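Local coordinates for proteolytically activated form of PPO4 Tyrosinase (Agaricus bisporus var. bisporus H97, PDB 4OUA), which uses a pair of copper ions to hydroxylate monophenols and to oxidise the resulting o-diphenols to o-quinones, which go on to form melanin pigments, at residues E25-L30 with E124-P129; Q39-D42 with Y46-F49; V84-W89 with N244-V249; E142-E147 with E199-L204; G255-G260 with G264-A269. One frame throughout, in Å; residues are numbered along the deposited sequence.

Contact 1. Residues E25-L30 with E124-P129; sequences EKFFTL and EDLRQP
Phe27 of helix 25-39 packs against Asp125 and Leu126, where helix 116-125 gives way to loop. The CA atoms of Phe27 and Leu126 are 6.3 Å apart, and one side of the phenyl ring does most of the touching. Its CZ meets CB of Asp125 at 3.7 Å, a contact made at the ring edge, and the Asp125 carboxylate is turned 70° from the ring plane. Next along the rim, CE1 approaches the backbone N of Leu126 from an oblique direction, at 3.7 Å. The Leu126 side chain runs past the phenyl group in the opposite sense; with its CG anti to the backbone N (chi1 -178°), it sends CD1 to within 3.9 Å of Phe27 CD1. Its other branch, CD2, reaches 4.2 Å from CB of Leu30, one turn further along the helix, and Leu126 is thus shared between two residues of the same helical side. On the loop, Arg127 turns its guanidinium back onto its own chain: NH1 donates to Glu124 O at 2.8 Å and to Leu126 O at 2.9 Å, both acceptors lying close to the guanidinium plane. Arg127 NE bonds to Asn348 O, while Ala105 of helix 86-109 adds another neighbour to Leu126. Cohesion between the two segments is therefore mainly apolar packing, whereas the polar grip lies within the segment 124-129, where one nitrogen joins a carbonyl of the helix end to one of the loop and is likely to fix the course of the backbone that Phe27 covers.

Contact 2. Residues Q39-D42 with Y46-F49; sequences QDKD and YSSF
The phenyl ring of Phe49 carries CG of Gln39 over one face, 4.1 Å from the ring centroid and 25° off the normal, a CH-pi contact displaced toward the rim. Both side chains point the same way and lie alongside each other, but the Gln39 amide stands at 72° to the ring plane, and the two flat groups are therefore not stacked. Tyr168 is a further aromatic neighbour of Phe49, its ring plane inclined at about 35°. The amide end of Gln39 is held by a hydrogen bond from NE2 to Pro164 O. Nearer the surface, Lys41 reaches across in an extended chain: CB rests against CB of Ser48 at 3.5 Å, CD passes 3.6 Å from Ser47 O, and NZ donates a weak hydrogen bond to the same carbonyl oxygen at 3.3 Å. Were Lys41 an alanine, Ser47 O would probably lose this charged donor and the chain that covers it. The serine hydroxyls are engaged with nearby residues, Ser47 OG with Asp45 OD1 and Ser48 OG with Asp45 O. Ser48 OG also accepts a weak bond from Gln51 N, which it can do because it stands immediately before a helix. A backbone hydrogen bond between Phe49 and Ile38 draws the same two ends together. This is a short helix-loop-helix connection between helix 25-39 and helix 49-54, with Ser48 as N-cap and Phe49 opening the second helix, which leads toward the copper ligand His56.

Contact 3. Residues V84-W89 with N244-V249; sequences VLFPTW and NSLEAV
Phe86 and Glu247 meet because each holds its CG anti to the backbone N (chi1 171° and -176°), which extends the two side chains across the gap between helix 86-109 and helix 246-258. The Glu247 chain is straight beyond CG and runs over one face of the phenyl ring. Its CG sits above the ring centre, 3.7 Å from the centroid and close to the normal, a CH-pi contact, while CB lies 3.6 Å from Phe86 CE2. Further out, the carboxylate stays nearly parallel to the ring, 17° between planes, with OE2 3.7 Å from Phe86 CD1. Beside this pair, Leu246 places CD2 near the plane of the ring at its edge, 4.3 Å from CE2 of Phe86, and also against CB of Pro87 at 3.9 Å. The polar end of Glu247 is spoken for: OE1 accepts from the backbone N of both His235 and Ser82. Phe86 in turn touches the ring of His90, a copper ligand, and its carbonyl O bonds to His90 ND1. Replacing Phe86 with an alanine would probably open a gap over the Glu247 methylenes and let the His90 ring shift for want of a neighbour. This is second-shell chemistry: a buried carboxylate, anchored by two backbone N-H groups, lies flat on an aromatic face; Glu247 packs beside His81, Phe86 beside His90, and the pair is likely to steady that side of the copper site.

Contact 4. Residues E142-E147 with E199-L204; sequences EIIKLE and ENIPAL
Ile144 meets two residues of another helix, Ile201 and Leu204, each in a different orientation, in an apolar packing of the C-terminal end of the short helix 141-144 against the N-terminal turn of helix 201-224. Against Ile201 it runs in the opposite direction, the two chains sliding past each other with Ile144 CG1 4.2 Å from Ile201 CG2. Leu204, one turn on, crosses the Ile144 chain at a slant. Its CD2 branch makes the contact, lying 4.1 Å from Ile144 CG1 and close to the terminal CD1 as well. The anti placement of Ile144 CG1 relative to its backbone N (chi1 -167°) is what carries CD1 over to Leu204. Both branches of Ile201 approach the carbonyl oxygen of Ile144, CG2 at 3.4 Å from that O. This carbonyl belongs to the residue at which the helix ends, for Lys145 has already left helical geometry. Arg167 forms a salt bridge with Glu199 OE1 and a long, weak ion pair with Glu147 OE1, so that one guanidinium lies between acidic residues of the two segments; with Glu147 OE2 and Glu199 OE1 5.1 Å apart, it would be expected to ease their mutual repulsion. Arg191 bonds to Ile143 O and also touches the Ile144 side chain. Helix 201-224 itself begins with an N-cap: Ala203 N donates to Asn200 OD1 at 3.1 Å, with an N-H...O angle of 163°, from well above the carbonyl plane of the Asn200 amide.

Contact 5. Residues G255-G260 with G264-A269; sequences GFVGRG and GHMTHA
Gly264, the first residue of its segment to meet helix 246-258, donates its backbone N-H to Gly258 O at 2.6 Å, with a bent N-H...O angle of 134° and from above the carbonyl plane. A CB here would probably clash with that oxygen, which suits glycine to the position. His265 then opens a type I beta turn, closed by the bond from His268 N to His265 O at 3.1 Å. Met266 faces the helix: its CB lies 3.6 Å from Gly258 N, and its CG rests against CG1 of Val257 as the two chains pass across each other. Bent at both chi2 and chi3, Met266 continues toward Ile277 and Phe278. Thr267 comes next and covers the end of the helix. With OG1 anti to its backbone N (chi1 -174°), CG2 is turned to the Gly258 carbonyl group, CB sits 3.6 Å from Arg259 N, and OG1 comes 3.9 Å from Arg259 CB. The lack of a side chain at Gly258 allows this close approach, since a CB there would point toward the backbone of Met266 and Thr267. Packed on the C-terminal end of helix 246-258, the loop and its type I turn form part of the second shell of the dicopper site: Met266 O (weakly) and Ala269 O bond to ND1 of the copper ligands His254 and His56, probably orienting them.

Taken together, the five contacts join parts of a mostly helical enzyme. Contacts 3 and 5 adjoin the dicopper site, while contacts 1, 2 and 4 tie the surrounding helices together. Along the chain, contact 2 is nested within the loop closed by contact 1, and contact 4 within that closed by contact 3, while the segments of contacts 1 and 3 alternate. Contacts 3 and 5 lie at the two ends of helix 246-258, their centres about 18 Å apart. Contacts 4 and 5, centres about 14 Å apart, touch through Leu204 and Phe256-Val257; contacts 1 and 4 touch through Phe28 and Glu142. Contacts 1 and 2 both involve helix 25-39, one near its start and one at its end.

Contact 1. Residues E25-L30 with E124-P129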
# COMPACT_ATOMS: atom_id res chain seq x y z
N GLU A 25 -4.65 -18.38 -10.61
CA GLU A 25 -5.60 -18.03 -11.66
C GLU A 25 -6.78 -17.21 -11.14
O GLU A 25 -7.07 -16.13 -11.66
CB GLU A 25 -6.12 -19.29 -12.35
N LYS A 26 -7.46 -17.72 -10.12
CA LYS A 26 -8.62 -17.03 -9.55
C LYS A 26 -8.26 -15.65 -9.01
O LYS A 26 -8.87 -14.65 -9.39
CB LYS A 26 -9.25 -17.88 -8.44
CG LYS A 26 -10.46 -18.69 -8.88
CD LYS A 26 -10.08 -19.75 -9.89
CE LYS A 26 -11.32 -20.48 -10.41
NZ LYS A 26 -12.13 -21.06 -9.30
N PHE A 27 -7.28 -15.61 -8.12
CA PHE A 27 -6.86 -14.36 -7.48
C PHE A 27 -6.39 -13.32 -8.48
O PHE A 27 -6.74 -12.14 -8.39
CB PHE A 27 -5.75 -14.63 -6.45
CG PHE A 27 -6.25 -15.18 -5.15
CD1 PHE A 27 -7.53 -14.91 -4.71
CD2 PHE A 27 -5.43 -15.98 -4.36
CE1 PHE A 27 -7.99 -15.42 -3.50
CE2 PHE A 27 -5.88 -16.49 -3.16
CZ PHE A 27 -7.16 -16.21 -2.73
N PHE A 28 -5.58 -13.75 -9.45
CA PHE A 28 -5.01 -12.84 -10.43
C PHE A 28 -6.09 -12.29 -11.36
O PHE A 28 -6.11 -11.09 -11.65
CB PHE A 28 -3.92 -13.53 -11.24
CG PHE A 28 -3.17 -12.61 -12.16
CD1 PHE A 28 -2.34 -11.63 -11.65
CD2 PHE A 28 -3.29 -12.73 -13.54
CE1 PHE A 28 -1.65 -10.77 -12.50
CE2 PHE A 28 -2.61 -11.88 -14.39
CZ PHE A 28 -1.78 -10.90 -13.87
N THR A 29 -6.98 -13.16 -11.81
CA THR A 29 -8.09 -12.76 -12.67
C THR A 29 -9.01 -11.76 -11.96
O THR A 29 -9.41 -10.76 -12.54
CB THR A 29 -8.94 -13.97 -13.11
OG1 THR A 29 -8.18 -14.77 -14.02
CG2 THR A 29 -10.21 -13.50 -13.79
N LEU A 30 -9.33 -12.05 -10.70
CA LEU A 30 -10.21 -11.19 -9.93
C LEU A 30 -9.57 -9.84 -9.67
O LEU A 30 -10.25 -8.81 -9.63
CB LEU A 30 -10.59 -11.86 -8.60
CG LEU A 30 -11.61 -13.00 -8.68
CD1 LEU A 30 -11.91 -13.55 -7.29
CD2 LEU A 30 -12.88 -12.54 -9.37
N GLU A 124 -13.88 -13.80 -1.77
CA GLU A 124 -13.95 -13.75 -0.31
C GLU A 124 -12.56 -13.85 0.31
O GLU A 124 -12.29 -13.25 1.35
CB GLU A 124 -14.84 -14.86 0.22
CG GLU A 124 -16.31 -14.68 -0.12
CD GLU A 124 -16.94 -13.54 0.65
OE1 GLU A 124 -16.49 -13.26 1.78
OE2 GLU A 124 -17.89 -12.92 0.12
N ASP A 125 -11.68 -14.62 -0.32
CA ASP A 125 -10.32 -14.82 0.18
C ASP A 125 -9.36 -13.77 -0.37
O ASP A 125 -8.22 -13.68 0.07
CB ASP A 125 -9.81 -16.22 -0.18
CG ASP A 125 -10.67 -17.32 0.40
OD1 ASP A 125 -11.39 -17.06 1.39
OD2 ASP A 125 -10.61 -18.45 -0.12
N LEU A 126 -9.83 -12.98 -1.33
CA LEU A 126 -8.98 -12.01 -2.00
C LEU A 126 -8.45 -10.94 -1.05
O LEU A 126 -9.22 -10.31 -0.32
CB LEU A 126 -9.73 -11.34 -3.15
CG LEU A 126 -8.90 -10.34 -3.96
CD1 LEU A 126 -7.66 -11.00 -4.52
CD2 LEU A 126 -9.73 -9.72 -5.07
N ARG A 127 -7.14 -10.76 -1.06
CA ARG A 127 -6.48 -9.75 -0.24
C ARG A 127 -5.39 -9.06 -1.05
O ARG A 127 -4.94 -9.58 -2.06
CB ARG A 127 -5.88 -10.38 1.02
CG ARG A 127 -6.88 -11.07 1.93
CD ARG A 127 -7.82 -10.07 2.59
NE ARG A 127 -8.65 -10.70 3.61
CZ ARG A 127 -9.79 -11.35 3.36
NH1 ARG A 127 -10.23 -11.45 2.11
NH2 ARG A 127 -10.48 -11.89 4.35
N GLN A 128 -4.96 -7.88 -0.59
CA GLN A 128 -3.93 -7.13 -1.30
C GLN A 128 -2.56 -7.79 -1.18
O GLN A 128 -1.99 -7.85 -0.09
CB GLN A 128 -3.87 -5.69 -0.78
CG GLN A 128 -2.78 -4.85 -1.42
CD GLN A 128 -2.92 -4.74 -2.93
OE1 GLN A 128 -1.96 -4.96 -3.67
NE2 GLN A 128 -4.11 -4.40 -3.39
N PRO A 129 -2.03 -8.28 -2.30
CA PRO A 129 -0.70 -8.91 -2.33
C PRO A 129 0.41 -7.91 -2.01
O PRO A 129 0.21 -6.71 -2.19
CB PRO A 129 -0.58 -9.40 -3.78
CG PRO A 129 -1.48 -8.50 -4.55
CD PRO A 129 -2.64 -8.22 -3.64

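Contact 2. Residues Q39-D42 with Y46-F49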
# COMPACT_ATOMS: atom_id res chain seq x y z
N GLN A 39 -10.81 1.53 -11.49
CA GLN A 39 -10.11 2.55 -12.26
C GLN A 39 -11.04 3.20 -13.27
O GLN A 39 -10.86 4.35 -13.66
CB GLN A 39 -8.89 1.95 -12.98
CG GLN A 39 -7.73 1.59 -12.07
CD GLN A 39 -6.52 1.11 -12.84
OE1 GLN A 39 -6.57 0.96 -14.07
NE2 GLN A 39 -5.42 0.88 -12.14
N ASP A 40 -12.05 2.45 -13.70
CA ASP A 40 -12.99 2.93 -14.70
C ASP A 40 -14.20 3.62 -14.07
O ASP A 40 -15.04 4.18 -14.77
CB ASP A 40 -13.45 1.79 -15.61
CG ASP A 40 -12.32 1.22 -16.45
OD1 ASP A 40 -11.39 1.98 -16.80
OD2 ASP A 40 -12.36 0.01 -16.76
N LYS A 41 -14.29 3.57 -12.74
CA LYS A 41 -15.36 4.24 -12.02
C LYS A 41 -15.21 5.76 -12.12
O LYS A 41 -14.12 6.27 -12.35
CB LYS A 41 -15.38 3.82 -10.55
CG LYS A 41 -15.93 2.43 -10.30
CD LYS A 41 -15.96 2.13 -8.81
CE LYS A 41 -16.50 0.73 -8.53
NZ LYS A 41 -16.39 0.38 -7.08
N ASP A 42 -16.33 6.47 -11.96
CA ASP A 42 -16.33 7.92 -11.96
C ASP A 42 -15.45 8.45 -10.83
O ASP A 42 -15.54 7.99 -9.70
CB ASP A 42 -17.75 8.46 -11.83
CG ASP A 42 -17.81 9.96 -11.70
OD1 ASP A 42 -16.96 10.65 -12.30
OD2 ASP A 42 -18.71 10.46 -10.99
N TYR A 46 -16.61 7.86 -4.40
CA TYR A 46 -15.71 7.66 -3.26
C TYR A 46 -15.05 6.28 -3.28
O TYR A 46 -13.91 6.13 -2.84
CB TYR A 46 -16.46 7.85 -1.95
CG TYR A 46 -16.74 9.30 -1.61
CD1 TYR A 46 -15.84 10.30 -1.97
CD2 TYR A 46 -17.90 9.67 -0.95
CE1 TYR A 46 -16.09 11.63 -1.67
CE2 TYR A 46 -18.16 10.99 -0.64
CZ TYR A 46 -17.25 11.97 -1.00
OH TYR A 46 -17.51 13.28 -0.70
N SER A 47 -15.76 5.28 -3.80
CA SER A 47 -15.23 3.93 -3.86
C SER A 47 -14.49 3.67 -5.18
O SER A 47 -14.35 2.53 -5.61
CB SER A 47 -16.34 2.90 -3.69
OG SER A 47 -17.27 2.97 -4.76
N SER A 48 -14.03 4.74 -5.82
CA SER A 48 -13.28 4.61 -7.06
C SER A 48 -11.79 4.68 -6.80
O SER A 48 -11.35 5.19 -5.76
CB SER A 48 -13.69 5.70 -8.06
OG SER A 48 -13.20 6.98 -7.68
N PHE A 49 -11.00 4.17 -7.74
CA PHE A 49 -9.55 4.17 -7.64
C PHE A 49 -9.00 5.58 -7.43
O PHE A 49 -8.02 5.76 -6.71
CB PHE A 49 -8.93 3.55 -8.89
CG PHE A 49 -7.43 3.49 -8.87
CD1 PHE A 49 -6.67 4.53 -9.39
CD2 PHE A 49 -6.77 2.40 -8.33
CE1 PHE A 49 -5.29 4.48 -9.37
CE2 PHE A 49 -5.39 2.34 -8.31
CZ PHE A 49 -4.65 3.38 -8.83

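Contact 3. Residues V84-W89 with N244-V249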
# COMPACT_ATOMS: atom_id res chain seq x y z
N VAL A 84 4.95 10.06 14.03
CA VAL A 84 4.79 8.78 14.72
C VAL A 84 3.64 7.93 14.19
O VAL A 84 3.59 6.73 14.44
CB VAL A 84 4.58 8.99 16.24
CG1 VAL A 84 5.87 9.48 16.89
CG2 VAL A 84 3.44 9.96 16.48
N LEU A 85 2.72 8.55 13.46
CA LEU A 85 1.52 7.86 13.01
C LEU A 85 1.68 7.21 11.64
O LEU A 85 0.74 6.61 11.13
CB LEU A 85 0.33 8.83 12.97
CG LEU A 85 -0.15 9.36 14.32
CD1 LEU A 85 -1.42 10.16 14.15
CD2 LEU A 85 -0.35 8.22 15.31
N PHE A 86 2.87 7.33 11.06
CA PHE A 86 3.11 6.83 9.70
C PHE A 86 2.70 5.37 9.53
O PHE A 86 1.92 5.05 8.63
CB PHE A 86 4.58 7.00 9.32
CG PHE A 86 4.94 6.31 8.03
CD1 PHE A 86 4.64 6.89 6.81
CD2 PHE A 86 5.59 5.09 8.04
CE1 PHE A 86 4.97 6.26 5.62
CE2 PHE A 86 5.92 4.45 6.86
CZ PHE A 86 5.61 5.04 5.65
N PRO A 87 3.23 4.48 10.38
CA PRO A 87 2.92 3.05 10.25
C PRO A 87 1.43 2.73 10.39
O PRO A 87 0.90 1.98 9.57
CB PRO A 87 3.72 2.42 11.40
CG PRO A 87 4.83 3.39 11.67
CD PRO A 87 4.22 4.74 11.44
N THR A 88 0.78 3.29 11.40
CA THR A 88 -0.61 2.95 11.68
C THR A 88 -1.58 3.55 10.66
O THR A 88 -2.55 2.90 10.28
CB THR A 88 -1.04 3.42 13.09
OG1 THR A 88 -0.82 4.82 13.23
CG2 THR A 88 -0.24 2.68 14.15
N TRP A 89 -1.31 4.77 10.22
CA TRP A 89 -2.20 5.44 9.27
C TRP A 89 -2.23 4.70 7.93
O TRP A 89 -3.27 4.62 7.28
CB TRP A 89 -1.78 6.89 9.04
CG TRP A 89 -2.70 7.63 8.11
CD1 TRP A 89 -3.77 8.40 8.46
CD2 TRP A 89 -2.65 7.64 6.68
NE1 TRP A 89 -4.38 8.90 7.34
CE2 TRP A 89 -3.71 8.45 6.23
CE3 TRP A 89 -1.81 7.06 5.73
CZ2 TRP A 89 -3.95 8.69 4.88
CZ3 TRP A 89 -2.05 7.30 4.39
CH2 TRP A 89 -3.11 8.11 3.98
N ASN A 244 17.07 4.46 10.01
CA ASN A 244 16.75 3.04 10.06
C ASN A 244 15.26 2.81 10.34
O ASN A 244 14.87 1.75 10.83
CB ASN A 244 17.60 2.34 11.11
CG ASN A 244 17.67 0.84 10.92
OD1 ASN A 244 17.67 0.35 9.78
ND2 ASN A 244 17.72 0.10 12.02
N SER A 245 14.45 3.81 10.04
CA SER A 245 13.02 3.74 10.33
C SER A 245 12.26 2.96 9.25
O SER A 245 12.77 2.76 8.15
CB SER A 245 12.43 5.14 10.46
OG SER A 245 12.52 5.85 9.24
N LEU A 246 11.05 2.53 9.59
CA LEU A 246 10.18 1.85 8.65
C LEU A 246 9.92 2.72 7.43
O LEU A 246 9.75 2.22 6.32
CB LEU A 246 8.86 1.46 9.32
CG LEU A 246 7.80 0.73 8.48
CD1 LEU A 246 8.17 -0.74 8.29
CD2 LEU A 246 6.42 0.86 9.11
N GLU A 247 9.88 4.03 7.65
CA GLU A 247 9.56 4.98 6.59
C GLU A 247 10.77 5.31 5.72
O GLU A 247 10.66 5.44 4.50
CB GLU A 247 8.98 6.27 7.18
CG GLU A 247 8.53 7.27 6.13
CD GLU A 247 8.00 8.56 6.75
OE1 GLU A 247 8.27 8.81 7.94
OE2 GLU A 247 7.31 9.32 6.03
N ALA A 248 11.93 5.44 6.36
CA ALA A 248 13.17 5.75 5.65
C ALA A 248 13.47 4.69 4.60
O ALA A 248 13.76 5.01 3.45
CB ALA A 248 14.32 5.87 6.64
N VAL A 249 13.41 3.43 5.01
CA VAL A 249 13.60 2.30 4.10
C VAL A 249 12.49 2.28 3.05
O VAL A 249 12.70 1.84 1.92
CB VAL A 249 13.61 0.96 4.86
CG1 VAL A 249 13.77 -0.20 3.90
CG2 VAL A 249 14.72 0.96 5.91

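Contact 4. Residues E142-E147 with E199-L204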
# COMPACT_ATOMS: atom_id res chain seq x y z
N GLU A 142 4.30 -9.31 -14.80
CA GLU A 142 2.90 -8.91 -14.74
C GLU A 142 2.73 -7.55 -14.07
O GLU A 142 1.74 -6.85 -14.29
CB GLU A 142 2.06 -9.95 -14.00
CG GLU A 142 1.94 -11.30 -14.70
CD GLU A 142 3.19 -12.14 -14.55
OE1 GLU A 142 4.22 -11.62 -14.07
OE2 GLU A 142 3.15 -13.34 -14.92
N ILE A 143 3.71 -7.17 -13.26
CA ILE A 143 3.62 -5.96 -12.46
C ILE A 143 4.34 -4.77 -13.10
O ILE A 143 3.96 -3.62 -12.88
CB ILE A 143 4.20 -6.18 -11.05
CG1 ILE A 143 3.44 -7.31 -10.35
CG2 ILE A 143 4.15 -4.91 -10.23
CD1 ILE A 143 1.96 -7.05 -10.22
N ILE A 144 5.36 -5.06 -13.90
CA ILE A 144 6.27 -4.01 -14.36
C ILE A 144 6.45 -3.94 -15.88
O ILE A 144 6.81 -2.89 -16.40
CB ILE A 144 7.66 -4.19 -13.71
CG1 ILE A 144 8.51 -2.93 -13.91
CG2 ILE A 144 8.35 -5.42 -14.27
CD1 ILE A 144 7.90 -1.69 -13.31
N LYS A 145 6.20 -5.04 -16.58
CA LYS A 145 6.55 -5.11 -18.00
C LYS A 145 5.40 -5.49 -18.93
O LYS A 145 5.22 -4.88 -19.98
CB LYS A 145 7.71 -6.09 -18.19
CG LYS A 145 8.17 -6.23 -19.63
CD LYS A 145 9.56 -6.84 -19.71
CE LYS A 145 9.61 -8.21 -19.04
NZ LYS A 145 10.98 -8.80 -19.10
N LEU A 146 4.62 -6.51 -18.56
CA LEU A 146 3.58 -7.04 -19.45
C LEU A 146 2.43 -6.07 -19.69
O LEU A 146 1.60 -5.83 -18.81
CB LEU A 146 3.04 -8.35 -18.88
CG LEU A 146 3.99 -9.55 -18.91
CD1 LEU A 146 3.35 -10.75 -18.23
CD2 LEU A 146 4.37 -9.88 -20.34
N GLU A 147 2.37 -5.53 -20.91
CA GLU A 147 1.27 -4.66 -21.32
C GLU A 147 -0.05 -5.42 -21.32
O GLU A 147 -1.09 -4.87 -20.96
CB GLU A 147 1.54 -4.08 -22.71
CG GLU A 147 2.61 -3.01 -22.74
CD GLU A 147 2.15 -1.70 -22.12
OE1 GLU A 147 0.93 -1.53 -21.92
OE2 GLU A 147 3.01 -0.85 -21.83
N GLU A 199 8.04 7.31 -20.50
CA GLU A 199 8.31 6.24 -19.53
C GLU A 199 9.49 5.38 -19.97
O GLU A 199 9.66 5.12 -21.16
CB GLU A 199 7.06 5.37 -19.34
CG GLU A 199 7.24 4.23 -18.35
CD GLU A 199 6.03 3.31 -18.31
OE1 GLU A 199 5.81 2.58 -19.30
OE2 GLU A 199 5.30 3.33 -17.30
N ASN A 200 10.30 4.95 -19.01
CA ASN A 200 11.45 4.11 -19.30
C ASN A 200 11.51 2.89 -18.39
O ASN A 200 12.20 2.89 -17.37
CB ASN A 200 12.75 4.91 -19.18
CG ASN A 200 13.95 4.20 -19.78
OD1 ASN A 200 13.88 3.01 -20.11
ND2 ASN A 200 15.05 4.92 -19.93
N ILE A 201 10.76 1.85 -18.75
CA ILE A 201 10.72 0.62 -17.97
C ILE A 201 12.04 -0.15 -17.98
O ILE A 201 12.48 -0.64 -16.94
CB ILE A 201 9.60 -0.31 -18.45
CG1 ILE A 201 8.23 0.36 -18.27
CG2 ILE A 201 9.64 -1.63 -17.70
CD1 ILE A 201 7.07 -0.50 -18.72
N PRO A 202 12.68 -0.28 -19.16
CA PRO A 202 13.96 -0.99 -19.25
C PRO A 202 15.00 -0.44 -18.27
O PRO A 202 15.69 -1.21 -17.60
CB PRO A 202 14.40 -0.75 -20.70
CG PRO A 202 13.12 -0.56 -21.43
CD PRO A 202 12.20 0.15 -20.49
N ALA A 203 15.12 0.89 -18.21
CA ALA A 203 16.05 1.52 -17.29
C ALA A 203 15.65 1.25 -15.84
O ALA A 203 16.51 1.12 -14.97
CB ALA A 203 16.12 3.02 -17.55
N LEU A 204 14.35 1.17 -15.59
CA LEU A 204 13.84 0.88 -14.26
C LEU A 204 14.25 -0.51 -13.79
O LEU A 204 14.70 -0.69 -12.66
CB LEU A 204 12.32 1.01 -14.22
CG LEU A 204 11.65 0.64 -12.89
CD1 LEU A 204 12.18 1.49 -11.76
CD2 LEU A 204 10.14 0.77 -13.00

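Contact 5. Residues G255-G260 with G264-A269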
# COMPACT_ATOMS: atom_id res chain seq x y z
N GLY A 255 11.47 6.33 -4.64
CA GLY A 255 12.50 6.94 -5.46
C GLY A 255 12.89 6.08 -6.65
O GLY A 255 13.03 6.58 -7.76
N PHE A 256 13.08 4.79 -6.40
CA PHE A 256 13.48 3.86 -7.45
C PHE A 256 12.48 3.84 -8.60
O PHE A 256 12.86 3.81 -9.77
CB PHE A 256 13.63 2.44 -6.89
CG PHE A 256 14.76 2.29 -5.91
CD1 PHE A 256 15.76 3.24 -5.83
CD2 PHE A 256 14.83 1.18 -5.08
CE1 PHE A 256 16.80 3.10 -4.93
CE2 PHE A 256 15.86 1.04 -4.18
CZ PHE A 256 16.85 2.00 -4.10
N VAL A 257 11.20 3.87 -8.26
CA VAL A 257 10.14 3.72 -9.25
C VAL A 257 9.78 5.04 -9.93
O VAL A 257 9.58 5.08 -11.15
CB VAL A 257 8.86 3.13 -8.61
CG1 VAL A 257 7.73 3.11 -9.62
CG2 VAL A 257 9.14 1.74 -8.07
N GLY A 258 9.70 6.11 -9.15
CA GLY A 258 9.22 7.38 -9.66
C GLY A 258 10.29 8.31 -10.20
O GLY A 258 10.04 9.07 -11.14
N ARG A 259 11.49 8.24 -9.63
CA ARG A 259 12.56 9.17 -9.98
C ARG A 259 13.43 8.67 -11.12
O ARG A 259 14.24 7.76 -10.94
CB ARG A 259 13.42 9.46 -8.75
CG ARG A 259 14.42 10.59 -8.91
CD ARG A 259 13.71 11.92 -9.12
NE ARG A 259 14.62 13.05 -8.92
CZ ARG A 259 15.40 13.56 -9.87
NH1 ARG A 259 15.39 13.04 -11.09
NH2 ARG A 259 16.19 14.59 -9.60
N GLY A 260 13.26 9.26 -12.30
CA GLY A 260 14.12 8.99 -13.43
C GLY A 260 15.00 10.18 -13.72
O GLY A 260 15.73 10.65 -12.84
N GLY A 264 8.75 11.30 -11.45
CA GLY A 264 7.50 10.64 -11.82
C GLY A 264 6.50 10.70 -10.68
O GLY A 264 6.70 11.44 -9.72
N HIS A 265 5.44 9.92 -10.79
CA HIS A 265 4.38 9.94 -9.78
C HIS A 265 4.80 9.31 -8.45
O HIS A 265 4.54 9.87 -7.39
CB HIS A 265 3.13 9.23 -10.31
CG HIS A 265 2.41 9.99 -11.38
ND1 HIS A 265 2.81 9.98 -12.70
CD2 HIS A 265 1.31 10.78 -11.33
CE1 HIS A 265 2.00 10.73 -13.41
NE2 HIS A 265 1.08 11.23 -12.61
N MET A 266 5.47 8.16 -8.52
CA MET A 266 5.85 7.43 -7.31
C MET A 266 6.83 8.20 -6.42
O MET A 266 6.94 7.92 -5.23
CB MET A 266 6.46 6.07 -7.68
CG MET A 266 5.45 4.95 -7.85
SD MET A 266 4.64 4.50 -6.30
CE MET A 266 6.00 3.76 -5.40
N THR A 267 7.54 9.17 -7.00
CA THR A 267 8.52 9.93 -6.23
C THR A 267 7.97 11.28 -5.79
O THR A 267 8.73 12.19 -5.46
CB THR A 267 9.81 10.15 -7.04
OG1 THR A 267 10.79 10.79 -6.21
CG2 THR A 267 9.54 11.02 -8.26
N HIS A 268 6.65 11.40 -5.78
CA HIS A 268 5.99 12.62 -5.34
C HIS A 268 4.78 12.27 -4.47
O HIS A 268 3.83 11.66 -4.95
CB HIS A 268 5.55 13.47 -6.54
CG HIS A 268 5.29 14.91 -6.20
ND1 HIS A 268 4.33 15.30 -5.30
CD2 HIS A 268 5.86 16.05 -6.66
CE1 HIS A 268 4.32 16.61 -5.21
NE2 HIS A 268 5.24 17.09 -6.02
N ALA A 269 4.83 12.65 -3.20
CA ALA A 269 3.82 12.25 -2.23
C ALA A 269 2.40 12.68 -2.63
O ALA A 269 1.42 12.11 -2.17
CB ALA A 269 4.16 12.81 -0.86